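Local atomic coordinates of predicted ATPase of the ABC class (Vibrio vulnificus, PDB entry 5D6A), a protein that binds the ATP analogue AMP-PNP and probably hydrolyses ATP as a P-loop ATPase of the ABC class, its biological role being unassigned. Residues L185-V190 with N284-D289; V191-A196 with H244-G249; F94-R99 with V125-S130; D100-S105 with T129-T134; S208-G213 with E292-D297. All coordinates share one frame; numbering follows the deposited sequence.

Overall arrangement
Along the chain, contacts 3 and 4 come first; both start from helix 92-109, end on the same 125-134 region with T129 and S130 in common, and have centres about 6 Å apart. They belong to the N-terminal region. Contacts 1, 2 and 5 lie in the P-loop domain. Contacts 1 and 2 are made by consecutive parts of helix 181-199, their centres about 10 Å apart, and contact 2 is nested within the chain loop that contact 1 closes. Contact 5 pairs edge strand 294-296 with strand 206-211 of the four-stranded antiparallel sheet that contact 2 also reaches. Helix 181-199 thus packs between the N-terminal region and the nucleotide-binding part, touching contacts 3, 4 and 5.

Contact 1 (L185-V190 with N284-D289); sequences LTHCQV and NHIPGD. Unlike the reference sequence in segment 284-289: G288 (reference Ser).
H187 and V190, one helical turn apart, carry the face of 185-190 that meets I286 and P287. At H187 the imidazole swings anti to the backbone N (chi1 -167°), which carries the ring toward the loop: ND1 lies 3.8 Å from CD of P287, and CE1 lies 4.2 Å from CG2 of I286. The H187 and P287 side chains cross at about a right angle. H187 NE2, the other ring nitrogen, is hydrogen-bonded to D100 of helix 92-109, and F101 of that helix meets the ring edge-to-face, so the imidazole is gripped at one nitrogen and packed at the other. The loop it touches leaves the short strand 284-285, which pairs with strand 124-125, and then reverses in a type II beta turn from I286 to D289, with D289 N bonded to I286 O at 3.3 Å. P287 occupies the second position of this turn and G288, a departure from the reference sequence, the third, with positive phi. V190 follows on the helix, setting CG2 4.0 Å from P287 CG, while its CG1 is 4.3 Å from the carbonyl O of H285. Beyond the loop, V190 also packs on E292 and Y293.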
# COMPACT_ATOMS: atom_id res chain seq x y z
N LEU A 185 -10.59 10.62 -34.92
CA LEU A 185 -9.42 11.30 -35.45
C LEU A 185 -8.73 12.10 -34.35
O LEU A 185 -7.53 11.96 -34.14
CB LEU A 185 -9.81 12.22 -36.62
CG LEU A 185 -10.45 11.53 -37.83
CD1 LEU A 185 -10.94 12.55 -38.84
CD2 LEU A 185 -9.47 10.56 -38.48
N THR A 186 -9.50 12.92 -33.65
CA THR A 186 -8.96 13.73 -32.56
C THR A 186 -8.22 12.87 -31.53
O THR A 186 -7.15 13.24 -31.05
CB THR A 186 -10.08 14.50 -31.83
OG1 THR A 186 -10.78 15.33 -32.76
CG2 THR A 186 -9.51 15.37 -30.71
N HIS A 187 -8.80 11.72 -31.20
CA HIS A 187 -8.21 10.82 -30.22
C HIS A 187 -6.87 10.29 -30.73
O HIS A 187 -5.86 10.35 -30.02
CB HIS A 187 -9.17 9.67 -29.94
CG HIS A 187 -8.81 8.85 -28.74
ND1 HIS A 187 -9.30 9.12 -27.48
CD2 HIS A 187 -8.00 7.77 -28.60
CE1 HIS A 187 -8.81 8.25 -26.62
NE2 HIS A 187 -8.03 7.41 -27.28
N CYS A 188 -6.86 9.79 -31.96
CA CYS A 188 -5.65 9.25 -32.58
C CYS A 188 -4.58 10.32 -32.82
O CYS A 188 -3.39 10.04 -32.76
CB CYS A 188 -5.98 8.59 -33.91
SG CYS A 188 -7.16 7.22 -33.79
N GLN A 189 -5.02 11.55 -33.09
CA GLN A 189 -4.10 12.65 -33.36
C GLN A 189 -3.36 13.11 -32.12
O GLN A 189 -2.17 13.42 -32.19
CB GLN A 189 -4.85 13.83 -33.98
CG GLN A 189 -5.33 13.56 -35.39
CD GLN A 189 -6.32 14.59 -35.88
OE1 GLN A 189 -6.55 15.61 -35.23
NE2 GLN A 189 -6.93 14.32 -37.03
N VAL A 190 -4.05 13.16 -30.98
CA VAL A 190 -3.41 13.57 -29.73
C VAL A 190 -2.35 12.55 -29.33
O VAL A 190 -1.29 12.92 -28.84
CB VAL A 190 -4.44 13.77 -28.60
CG1 VAL A 190 -3.74 14.03 -27.27
CG2 VAL A 190 -5.37 14.92 -28.93
N ASN A 284 1.13 7.85 -22.40
CA ASN A 284 0.33 8.81 -23.15
C ASN A 284 -1.02 8.94 -22.45
O ASN A 284 -1.54 7.96 -21.92
CB ASN A 284 0.12 8.32 -24.58
CG ASN A 284 1.42 8.14 -25.34
OD1 ASN A 284 2.39 8.86 -25.13
ND2 ASN A 284 1.43 7.18 -26.25
N HIS A 285 -1.58 10.15 -22.44
CA HIS A 285 -2.88 10.38 -21.81
C HIS A 285 -3.94 10.79 -22.82
O HIS A 285 -3.64 11.28 -23.91
CB HIS A 285 -2.77 11.41 -20.69
CG HIS A 285 -2.04 10.90 -19.48
ND1 HIS A 285 -0.68 11.03 -19.32
CD2 HIS A 285 -2.49 10.24 -18.39
CE1 HIS A 285 -0.32 10.49 -18.17
NE2 HIS A 285 -1.40 10.00 -17.59
N ILE A 286 -5.20 10.57 -22.44
CA ILE A 286 -6.34 10.89 -23.30
C ILE A 286 -6.58 12.39 -23.39
O ILE A 286 -6.09 13.15 -22.55
CB ILE A 286 -7.64 10.21 -22.79
CG1 ILE A 286 -8.08 10.80 -21.44
CG2 ILE A 286 -7.45 8.70 -22.71
CD1 ILE A 286 -9.35 10.19 -20.89
N PRO A 287 -7.33 12.83 -24.41
CA PRO A 287 -7.63 14.26 -24.54
C PRO A 287 -8.45 14.78 -23.36
O PRO A 287 -9.24 14.04 -22.78
CB PRO A 287 -8.46 14.33 -25.83
CG PRO A 287 -8.10 13.10 -26.60
CD PRO A 287 -7.83 12.06 -25.56
N GLY A 288 -8.23 16.04 -23.01
CA GLY A 288 -8.94 16.68 -21.90
C GLY A 288 -8.41 16.29 -20.53
O GLY A 288 -8.83 16.84 -19.52
N ASP A 289 -7.48 15.33 -20.51
CA ASP A 289 -6.90 14.86 -19.25
C ASP A 289 -6.08 15.93 -18.54
O ASP A 289 -5.95 15.90 -17.32
CB ASP A 289 -5.97 13.67 -19.52
CG ASP A 289 -5.27 13.20 -18.27
OD1 ASP A 289 -5.95 12.88 -17.28
OD2 ASP A 289 -4.02 13.12 -18.29

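Contact 2 (V191-A196 with H244-G249); sequences VEDQEA and HAPNRG
Helix 191-196 passes close to the end of strand 244-245 and the turn after it, with the CA atoms of D193 and A245 only 4.9 Å apart. D193 is the central side chain. With CG beside the backbone N and anti to the carbonyl carbon (chi1 -71°), its carboxylate enters the turn and takes two successive backbone amides, one on each oxygen. N247 N donates to D193 OD1 at 3.1 Å and R248 N donates to D193 OD2 at 3.1 Å, each on the syn side and somewhat out of the carboxylate plane. N247 ND2 also gives D193 OD1 a weak bond. The straighter bond of that amide goes to E192, whose extended chain brings OE1 to 3.0 Å from N247 ND2 (N-H...O 162°); this oxygen is met on its anti side, nearly in the amide plane of N247 but tilted out of the carboxylate plane. A water donates to both E192 OE1 and N247 OD1. The A245 methyl lies against the D193 side chain, CB to CB at 3.6 Å, and an apolar contact sets A196 CB 3.6 Å from P246 CD. The buried D193 carboxylate is thus answered by N-H groups, which would probably stabilise its negative charge. The turn is the connection of a beta hairpin, A245 and G249 exchanging backbone hydrogen bonds as strand 240-245 passes into 249-257. N247 ND2 also reaches Q189 O one turn back on helix 181-199, E192 OE2 bonds S91 just before helix 92-109, and R248 extends to a cation-pi contact with Y293, just ahead of edge strand 294-296.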
# COMPACT_ATOMS: atom_id res chain seq x y z
N VAL A 191 -2.65 11.27 -29.54
CA VAL A 191 -1.69 10.21 -29.20
C VAL A 191 -0.50 10.27 -30.15
O VAL A 191 0.64 10.10 -29.73
CB VAL A 191 -2.34 8.81 -29.25
CG1 VAL A 191 -1.30 7.73 -28.96
CG2 VAL A 191 -3.48 8.73 -28.25
N GLU A 192 -0.78 10.50 -31.43
CA GLU A 192 0.27 10.59 -32.44
C GLU A 192 1.18 11.77 -32.11
O GLU A 192 2.41 11.68 -32.24
CB GLU A 192 -0.32 10.75 -33.84
CG GLU A 192 0.70 10.73 -34.96
CD GLU A 192 0.07 10.82 -36.34
OE1 GLU A 192 -1.00 11.44 -36.47
OE2 GLU A 192 0.66 10.29 -37.30
N ASP A 193 0.58 12.88 -31.67
CA ASP A 193 1.33 14.07 -31.29
C ASP A 193 2.21 13.76 -30.08
O ASP A 193 3.36 14.18 -30.04
CB ASP A 193 0.39 15.24 -30.97
CG ASP A 193 -0.30 15.80 -32.21
OD1 ASP A 193 -0.04 15.31 -33.34
OD2 ASP A 193 -1.09 16.75 -32.06
N GLN A 194 1.66 13.03 -29.11
CA GLN A 194 2.42 12.66 -27.92
C GLN A 194 3.66 11.83 -28.26
O GLN A 194 4.74 12.07 -27.70
CB GLN A 194 1.54 11.91 -26.93
CG GLN A 194 0.66 12.84 -26.12
CD GLN A 194 -0.35 12.11 -25.26
OE1 GLN A 194 -0.26 12.11 -24.03
NE2 GLN A 194 -1.32 11.46 -25.90
N GLU A 195 3.52 10.88 -29.17
CA GLU A 195 4.66 10.06 -29.58
C GLU A 195 5.68 10.93 -30.30
O GLU A 195 6.87 10.86 -30.01
CB GLU A 195 4.21 8.90 -30.48
CG GLU A 195 5.34 8.00 -30.95
CD GLU A 195 6.10 7.33 -29.81
OE1 GLU A 195 5.55 7.24 -28.69
OE2 GLU A 195 7.24 6.88 -30.05
N ALA A 196 5.19 11.76 -31.22
CA ALA A 196 6.04 12.67 -31.99
C ALA A 196 6.83 13.61 -31.07
O ALA A 196 8.01 13.85 -31.30
CB ALA A 196 5.21 13.47 -32.97
N HIS A 244 7.15 20.58 -32.07
CA HIS A 244 6.21 20.52 -33.18
C HIS A 244 5.52 19.17 -33.29
O HIS A 244 6.18 18.14 -33.35
CB HIS A 244 6.94 20.82 -34.50
CG HIS A 244 6.05 20.83 -35.70
ND1 HIS A 244 5.84 19.70 -36.48
CD2 HIS A 244 5.31 21.81 -36.26
CE1 HIS A 244 5.01 20.00 -37.46
NE2 HIS A 244 4.68 21.28 -37.35
N ALA A 245 4.19 19.20 -33.30
CA ALA A 245 3.40 17.98 -33.45
C ALA A 245 2.77 17.98 -34.84
O ALA A 245 2.39 19.04 -35.35
CB ALA A 245 2.33 17.91 -32.38
N PRO A 246 2.66 16.80 -35.46
CA PRO A 246 2.11 16.71 -36.82
C PRO A 246 0.66 17.17 -36.98
O PRO A 246 0.27 17.61 -38.06
CB PRO A 246 2.23 15.21 -37.16
CG PRO A 246 2.32 14.52 -35.84
CD PRO A 246 3.00 15.48 -34.91
N ASN A 247 -0.12 17.10 -35.91
CA ASN A 247 -1.53 17.49 -35.98
C ASN A 247 -1.81 18.85 -35.36
O ASN A 247 -2.41 19.71 -36.00
CB ASN A 247 -2.38 16.41 -35.32
CG ASN A 247 -2.24 15.07 -36.01
OD1 ASN A 247 -2.39 14.97 -37.23
ND2 ASN A 247 -1.94 14.03 -35.24
N ARG A 248 -1.39 19.05 -34.12
CA ARG A 248 -1.62 20.32 -33.43
C ARG A 248 -0.71 21.43 -33.96
O ARG A 248 -1.08 22.61 -33.93
CB ARG A 248 -1.44 20.16 -31.92
CG ARG A 248 -1.63 21.46 -31.15
CD ARG A 248 -1.60 21.25 -29.65
NE ARG A 248 -1.63 22.53 -28.94
CZ ARG A 248 -1.62 22.67 -27.62
NH1 ARG A 248 -1.60 21.60 -26.83
NH2 ARG A 248 -1.65 23.89 -27.09
N GLY A 249 0.48 21.05 -34.44
CA GLY A 249 1.44 22.02 -34.97
C GLY A 249 2.44 22.41 -33.89
O GLY A 249 2.87 21.56 -33.11
O HOH W 1 -2.66 12.27 -38.89

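Contact 3 (F94-R99 with V125-S130); sequences FQLGAR and VLDSTS
L96 and R99, neighbouring on one side of helix 92-109, meet the irregular chain 125-130 in different ways. With CG anti to its backbone N (chi1 -172°), L96 directs CD1 against the backbone of the loop, 3.6 Å from D127 CA, while its CG lies 4.2 Å from V125 CG1. R99 sets CG beside its backbone N and bends at chi3 (54°), bringing the guanidinium edge to the loop. NH2 serves two acceptors close to the guanidinium plane: D127 OD1 at 2.7 Å, met nearly along its C-O axis, and the carbonyl O of S128, also at 2.7 Å. NH1 adds a weak bond to D127 OD1, completing a salt bridge in which the guanidinium and carboxylate planes stand 77° apart. D127 presents OD1 from the centre of an inverse gamma turn; S128 follows with an ST turn to S130 N. A water joins L96 O to L126 O. R99 NE is bonded to V131 O, so three polar groups fix the rotation of the guanidinium. The R99 charge is probably balanced mainly by D127, while the S128 and V131 carbonyls take further N-H groups and tie the loop to the helix.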
# COMPACT_ATOMS: atom_id res chain seq x y z
N PHE A 94 -0.57 6.41 -33.97
CA PHE A 94 -1.91 6.76 -34.42
C PHE A 94 -2.80 5.52 -34.26
O PHE A 94 -3.97 5.63 -33.87
CB PHE A 94 -1.89 7.22 -35.88
CG PHE A 94 -3.20 7.76 -36.37
CD1 PHE A 94 -4.21 6.90 -36.82
CD2 PHE A 94 -3.43 9.12 -36.41
CE1 PHE A 94 -5.41 7.40 -37.28
CE2 PHE A 94 -4.64 9.63 -36.87
CZ PHE A 94 -5.63 8.77 -37.31
N GLN A 95 -2.24 4.35 -34.56
CA GLN A 95 -2.98 3.10 -34.44
C GLN A 95 -3.17 2.74 -32.97
O GLN A 95 -4.14 2.08 -32.62
CB GLN A 95 -2.24 1.97 -35.15
CG GLN A 95 -1.94 2.25 -36.61
CD GLN A 95 -1.26 1.10 -37.31
OE1 GLN A 95 -1.65 -0.06 -37.14
NE2 GLN A 95 -0.27 1.41 -38.13
N LEU A 96 -2.24 3.18 -32.13
CA LEU A 96 -2.31 2.93 -30.70
C LEU A 96 -3.58 3.58 -30.14
O LEU A 96 -4.29 2.98 -29.33
CB LEU A 96 -1.07 3.48 -30.00
CG LEU A 96 -0.88 3.15 -28.52
CD1 LEU A 96 -0.75 1.65 -28.32
CD2 LEU A 96 0.36 3.85 -27.97
N GLY A 97 -3.85 4.80 -30.58
CA GLY A 97 -5.03 5.53 -30.14
C GLY A 97 -6.30 4.92 -30.71
O GLY A 97 -7.31 4.81 -30.01
N ALA A 98 -6.24 4.54 -31.98
CA ALA A 98 -7.38 3.92 -32.64
C ALA A 98 -7.84 2.69 -31.86
O ALA A 98 -9.02 2.51 -31.60
CB ALA A 98 -7.02 3.54 -34.07
N ARG A 99 -6.88 1.85 -31.48
CA ARG A 99 -7.16 0.64 -30.70
C ARG A 99 -7.77 1.00 -29.35
O ARG A 99 -8.66 0.31 -28.85
CB ARG A 99 -5.88 -0.17 -30.50
CG ARG A 99 -5.31 -0.78 -31.76
CD ARG A 99 -3.84 -1.12 -31.57
NE ARG A 99 -3.63 -1.97 -30.40
CZ ARG A 99 -2.46 -2.21 -29.83
NH1 ARG A 99 -1.35 -1.64 -30.30
NH2 ARG A 99 -2.39 -3.00 -28.77
N VAL A 125 -3.42 5.81 -22.33
CA VAL A 125 -3.56 5.07 -23.57
C VAL A 125 -2.39 4.10 -23.61
O VAL A 125 -1.25 4.50 -23.85
CB VAL A 125 -3.51 6.01 -24.79
CG1 VAL A 125 -3.62 5.21 -26.08
CG2 VAL A 125 -4.61 7.05 -24.69
N LEU A 126 -2.67 2.83 -23.37
CA LEU A 126 -1.63 1.82 -23.32
C LEU A 126 -1.70 0.85 -24.49
O LEU A 126 -2.73 0.73 -25.15
CB LEU A 126 -1.74 1.03 -22.01
CG LEU A 126 -1.66 1.83 -20.71
CD1 LEU A 126 -1.92 0.93 -19.52
CD2 LEU A 126 -0.32 2.54 -20.58
N ASP A 127 -0.59 0.17 -24.74
CA ASP A 127 -0.52 -0.84 -25.79
C ASP A 127 -1.14 -2.08 -25.14
O ASP A 127 -0.45 -2.87 -24.51
CB ASP A 127 0.94 -1.07 -26.20
CG ASP A 127 1.09 -2.02 -27.37
OD1 ASP A 127 0.12 -2.73 -27.71
OD2 ASP A 127 2.20 -2.07 -27.94
N SER A 128 -2.45 -2.21 -25.30
CA SER A 128 -3.23 -3.28 -24.67
C SER A 128 -3.70 -4.39 -25.58
O SER A 128 -3.74 -4.23 -26.80
CB SER A 128 -4.46 -2.64 -24.02
OG SER A 128 -5.30 -3.62 -23.45
N THR A 129 -4.07 -5.52 -24.97
CA THR A 129 -4.58 -6.68 -25.70
C THR A 129 -6.10 -6.67 -25.81
O THR A 129 -6.68 -7.56 -26.43
CB THR A 129 -4.15 -8.01 -25.04
OG1 THR A 129 -4.62 -8.07 -23.69
CG2 THR A 129 -2.63 -8.15 -25.05
N SER A 130 -6.75 -5.68 -25.20
CA SER A 130 -8.21 -5.58 -25.28
C SER A 130 -8.63 -5.35 -26.73
O SER A 130 -9.69 -5.79 -27.15
CB SER A 130 -8.73 -4.48 -24.36
OG SER A 130 -8.12 -3.24 -24.65
O HOH W 2 -4.08 0.76 -27.71

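Contact 4 (D100-S105 with T129-T134); sequences DFIARS and TSVLFT
A103 and I102 of helix 100-105 rest on V131 of strand 131-133, the CA atoms of A103 and V131 lying 6.1 Å apart. V131 turns CG2 mainly to A103 and CG1 to I102: CG2 is 3.6 Å from A103 CB, and CG1 is 4.1 Å from I102 CG2, the I102 and V131 side chains crossing at about a right angle. Farther along the strand, CD1 of I102 comes to the edge of the F133 ring, near its plane, at 4.1 Å from CZ. This methyl is carried there by an extended chi2 (172°), and the two side chains approach from opposite directions. S130 adds its OG, 4.0 Å from A103 CB. In the next shell, V131 packs on L140 and F133 on I138 of strand 137-144, while W79 also meets the F133 ring. On the helix, R104 NE donates to D100 OD2 at 2.8 Å in a nearly straight hydrogen bond that is part of a salt bridge, using an oxygen shared with helix 181-199. The axes of helix 100-105 and strand 131-133 approach to 8.4 Å, 142° between their directions, a helix-on-sheet packing in which helix 92-109 lies against an antiparallel sheet of the N-terminal region.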
# COMPACT_ATOMS: atom_id res chain seq x y z
N ASP A 100 -7.26 2.07 -28.75
CA ASP A 100 -7.76 2.55 -27.46
C ASP A 100 -9.18 3.08 -27.61
O ASP A 100 -10.06 2.76 -26.81
CB ASP A 100 -6.86 3.66 -26.93
CG ASP A 100 -7.32 4.19 -25.57
OD1 ASP A 100 -7.36 3.39 -24.61
OD2 ASP A 100 -7.60 5.40 -25.47
N PHE A 101 -9.39 3.89 -28.64
CA PHE A 101 -10.69 4.49 -28.91
C PHE A 101 -11.75 3.41 -29.16
O PHE A 101 -12.88 3.52 -28.69
CB PHE A 101 -10.61 5.44 -30.10
CG PHE A 101 -11.87 6.23 -30.35
CD1 PHE A 101 -12.08 7.45 -29.72
CD2 PHE A 101 -12.85 5.74 -31.20
CE1 PHE A 101 -13.23 8.17 -29.94
CE2 PHE A 101 -14.01 6.46 -31.42
CZ PHE A 101 -14.20 7.68 -30.80
N ILE A 102 -11.37 2.36 -29.89
CA ILE A 102 -12.27 1.25 -30.18
C ILE A 102 -12.69 0.50 -28.91
O ILE A 102 -13.84 0.10 -28.77
CB ILE A 102 -11.64 0.27 -31.20
CG1 ILE A 102 -11.62 0.93 -32.59
CG2 ILE A 102 -12.43 -1.03 -31.28
CD1 ILE A 102 -10.84 0.15 -33.63
N ALA A 103 -11.75 0.34 -27.98
CA ALA A 103 -12.03 -0.33 -26.71
C ALA A 103 -13.02 0.49 -25.88
O ALA A 103 -13.94 -0.06 -25.27
CB ALA A 103 -10.75 -0.54 -25.93
N ARG A 104 -12.83 1.81 -25.86
CA ARG A 104 -13.70 2.71 -25.11
C ARG A 104 -15.08 2.80 -25.75
O ARG A 104 -16.08 2.94 -25.05
CB ARG A 104 -13.08 4.11 -25.01
CG ARG A 104 -11.73 4.14 -24.31
CD ARG A 104 -11.17 5.54 -24.28
NE ARG A 104 -9.79 5.55 -23.80
CZ ARG A 104 -9.42 5.58 -22.52
NH1 ARG A 104 -10.33 5.61 -21.55
NH2 ARG A 104 -8.13 5.58 -22.21
N SER A 105 -15.13 2.74 -27.08
CA SER A 105 -16.40 2.77 -27.80
C SER A 105 -17.18 1.50 -27.50
O SER A 105 -18.39 1.55 -27.28
CB SER A 105 -16.17 2.89 -29.31
OG SER A 105 -15.57 4.13 -29.63
N THR A 129 -4.07 -5.52 -24.97
CA THR A 129 -4.58 -6.68 -25.70
C THR A 129 -6.10 -6.67 -25.81
O THR A 129 -6.68 -7.56 -26.43
CB THR A 129 -4.15 -8.01 -25.04
OG1 THR A 129 -4.62 -8.07 -23.69
CG2 THR A 129 -2.63 -8.15 -25.05
N SER A 130 -6.75 -5.68 -25.20
CA SER A 130 -8.21 -5.58 -25.28
C SER A 130 -8.63 -5.35 -26.73
O SER A 130 -9.69 -5.79 -27.15
CB SER A 130 -8.73 -4.48 -24.36
OG SER A 130 -8.12 -3.24 -24.65
N VAL A 131 -7.78 -4.65 -27.48
CA VAL A 131 -8.01 -4.40 -28.90
C VAL A 131 -6.66 -4.48 -29.63
O VAL A 131 -5.76 -3.69 -29.36
CB VAL A 131 -8.66 -3.03 -29.16
CG1 VAL A 131 -8.82 -2.79 -30.66
CG2 VAL A 131 -10.00 -2.94 -28.46
N LEU A 132 -6.53 -5.44 -30.54
CA LEU A 132 -5.29 -5.65 -31.29
C LEU A 132 -5.49 -5.57 -32.79
O LEU A 132 -6.53 -5.97 -33.31
CB LEU A 132 -4.74 -7.04 -30.96
CG LEU A 132 -4.32 -7.31 -29.52
CD1 LEU A 132 -4.03 -8.79 -29.32
CD2 LEU A 132 -3.11 -6.46 -29.15
N PHE A 133 -4.48 -5.04 -33.49
CA PHE A 133 -4.49 -5.00 -34.96
C PHE A 133 -3.49 -5.99 -35.50
O PHE A 133 -2.45 -6.25 -34.89
CB PHE A 133 -4.14 -3.62 -35.55
CG PHE A 133 -5.14 -2.53 -35.27
CD1 PHE A 133 -6.50 -2.80 -35.19
CD2 PHE A 133 -4.73 -1.21 -35.21
CE1 PHE A 133 -7.41 -1.78 -34.96
CE2 PHE A 133 -5.64 -0.18 -35.00
CZ PHE A 133 -6.98 -0.47 -34.87
N THR A 134 -3.80 -6.54 -36.67
CA THR A 134 -2.94 -7.48 -37.37
C THR A 134 -3.06 -7.14 -38.84
O THR A 134 -3.68 -6.13 -39.20
CB THR A 134 -3.36 -8.95 -37.14
OG1 THR A 134 -4.65 -9.18 -37.74
CG2 THR A 134 -3.43 -9.27 -35.66

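Contact 5 (S208-G213 with E292-D297); sequences SFVANG and EYIVTD
S208 turns OG anti to its backbone N (chi1 -174°) and T296 holds OG1 beside its own N (chi1 -57°), which brings the hydroxyls together at 2.8 Å in a hydrogen bond across a non-hydrogen-bonded pair. T296 OG1 is also bonded to I278 O of helix 271-280. The next pair, F209 with V295, is hydrogen-bonded: F209 N reaches V295 O at 2.8 Å and V295 N reaches F209 O at 3.1 Å. A further bond, A211 N to Y293 O, is long and weak. These strands run antiparallel, 174° between their axes, and 294-296 is an outermost strand of a four-stranded antiparallel sheet, followed across the sheet by 206-211 and 249-257. Such an antiparallel sheet beside the P-loop core is a feature of ABC ATPases, and the V210 side chain lies about 10 Å from the bound AMP-PNP. V210 and I294 stand side by side on the same face as S208 and T296, CG2 to CG2 at 3.9 Å. On the other face F209 CB packs 3.9 Å from V295 CG2, and the phenyl ring continues to V241 and L243. At the end of strand 208-211, A211 CB meets Y293 CB at 3.8 Å, while the tyrosine ring leads away to D193.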
# COMPACT_ATOMS: atom_id res chain seq x y z
N SER A 208 12.18 15.94 -20.61
CA SER A 208 10.74 16.09 -20.38
C SER A 208 10.26 17.43 -20.95
O SER A 208 11.04 18.37 -21.10
CB SER A 208 10.42 16.00 -18.89
OG SER A 208 9.02 16.00 -18.66
N PHE A 209 8.97 17.50 -21.25
CA PHE A 209 8.36 18.70 -21.81
C PHE A 209 6.94 18.91 -21.30
O PHE A 209 6.07 18.07 -21.52
CB PHE A 209 8.36 18.62 -23.34
CG PHE A 209 7.61 19.74 -24.01
CD1 PHE A 209 8.23 20.97 -24.22
CD2 PHE A 209 6.30 19.56 -24.43
CE1 PHE A 209 7.54 22.00 -24.84
CE2 PHE A 209 5.62 20.59 -25.05
CZ PHE A 209 6.24 21.81 -25.26
N VAL A 210 6.72 20.04 -20.62
CA VAL A 210 5.40 20.38 -20.08
C VAL A 210 4.82 21.55 -20.88
O VAL A 210 5.20 22.70 -20.67
CB VAL A 210 5.48 20.78 -18.59
CG1 VAL A 210 4.10 21.10 -18.05
CG2 VAL A 210 6.12 19.67 -17.78
N ALA A 211 3.91 21.24 -21.79
CA ALA A 211 3.28 22.25 -22.64
C ALA A 211 2.51 23.30 -21.83
O ALA A 211 1.92 22.99 -20.80
CB ALA A 211 2.35 21.57 -23.63
N ASN A 212 2.53 24.54 -22.31
CA ASN A 212 1.77 25.61 -21.67
C ASN A 212 0.28 25.35 -21.86
O ASN A 212 -0.15 24.98 -22.95
CB ASN A 212 2.15 26.99 -22.24
CG ASN A 212 3.51 27.47 -21.78
OD1 ASN A 212 4.10 26.93 -20.84
ND2 ASN A 212 4.02 28.50 -22.44
N GLY A 213 -0.49 25.55 -20.80
CA GLY A 213 -1.92 25.31 -20.83
C GLY A 213 -2.29 23.97 -20.23
O GLY A 213 -3.46 23.58 -20.24
N GLU A 292 -2.15 15.38 -21.59
CA GLU A 292 -1.94 14.80 -22.93
C GLU A 292 -0.89 15.50 -23.81
O GLU A 292 -0.60 15.04 -24.90
CB GLU A 292 -3.27 14.64 -23.71
CG GLU A 292 -3.96 15.92 -24.18
CD GLU A 292 -4.69 16.67 -23.08
OE1 GLU A 292 -4.44 16.41 -21.88
OE2 GLU A 292 -5.53 17.53 -23.42
N TYR A 293 -0.36 16.63 -23.35
CA TYR A 293 0.70 17.30 -24.10
C TYR A 293 1.95 17.46 -23.25
O TYR A 293 2.72 18.41 -23.40
CB TYR A 293 0.21 18.63 -24.70
CG TYR A 293 -0.69 18.42 -25.89
CD1 TYR A 293 -0.15 18.09 -27.14
CD2 TYR A 293 -2.07 18.53 -25.78
CE1 TYR A 293 -0.97 17.89 -28.24
CE2 TYR A 293 -2.90 18.33 -26.88
CZ TYR A 293 -2.34 18.01 -28.10
OH TYR A 293 -3.15 17.81 -29.20
N ILE A 294 2.14 16.49 -22.35
CA ILE A 294 3.32 16.43 -21.51
C ILE A 294 4.00 15.11 -21.83
O ILE A 294 3.36 14.06 -21.80
CB ILE A 294 2.99 16.45 -20.00
CG1 ILE A 294 2.08 17.64 -19.66
CG2 ILE A 294 4.27 16.52 -19.18
CD1 ILE A 294 1.71 17.72 -18.19
N VAL A 295 5.29 15.16 -22.16
CA VAL A 295 6.05 13.96 -22.47
C VAL A 295 7.32 13.90 -21.63
O VAL A 295 7.87 14.93 -21.24
CB VAL A 295 6.42 13.87 -23.97
CG1 VAL A 295 5.17 13.66 -24.81
CG2 VAL A 295 7.18 15.10 -24.42
N THR A 296 7.78 12.68 -21.35
CA THR A 296 8.97 12.47 -20.55
C THR A 296 9.71 11.23 -21.04
O THR A 296 9.11 10.33 -21.63
CB THR A 296 8.62 12.28 -19.06
OG1 THR A 296 7.87 13.42 -18.59
CG2 THR A 296 9.86 12.12 -18.21
N ASP A 297 11.01 11.21 -20.82
CA ASP A 297 11.84 10.07 -21.18
C ASP A 297 11.11 8.79 -20.75
O ASP A 297 10.75 8.64 -19.58
CB ASP A 297 13.19 10.20 -20.48
CG ASP A 297 14.14 9.09 -20.82
OD1 ASP A 297 13.71 8.01 -21.28
OD2 ASP A 297 15.35 9.29 -20.60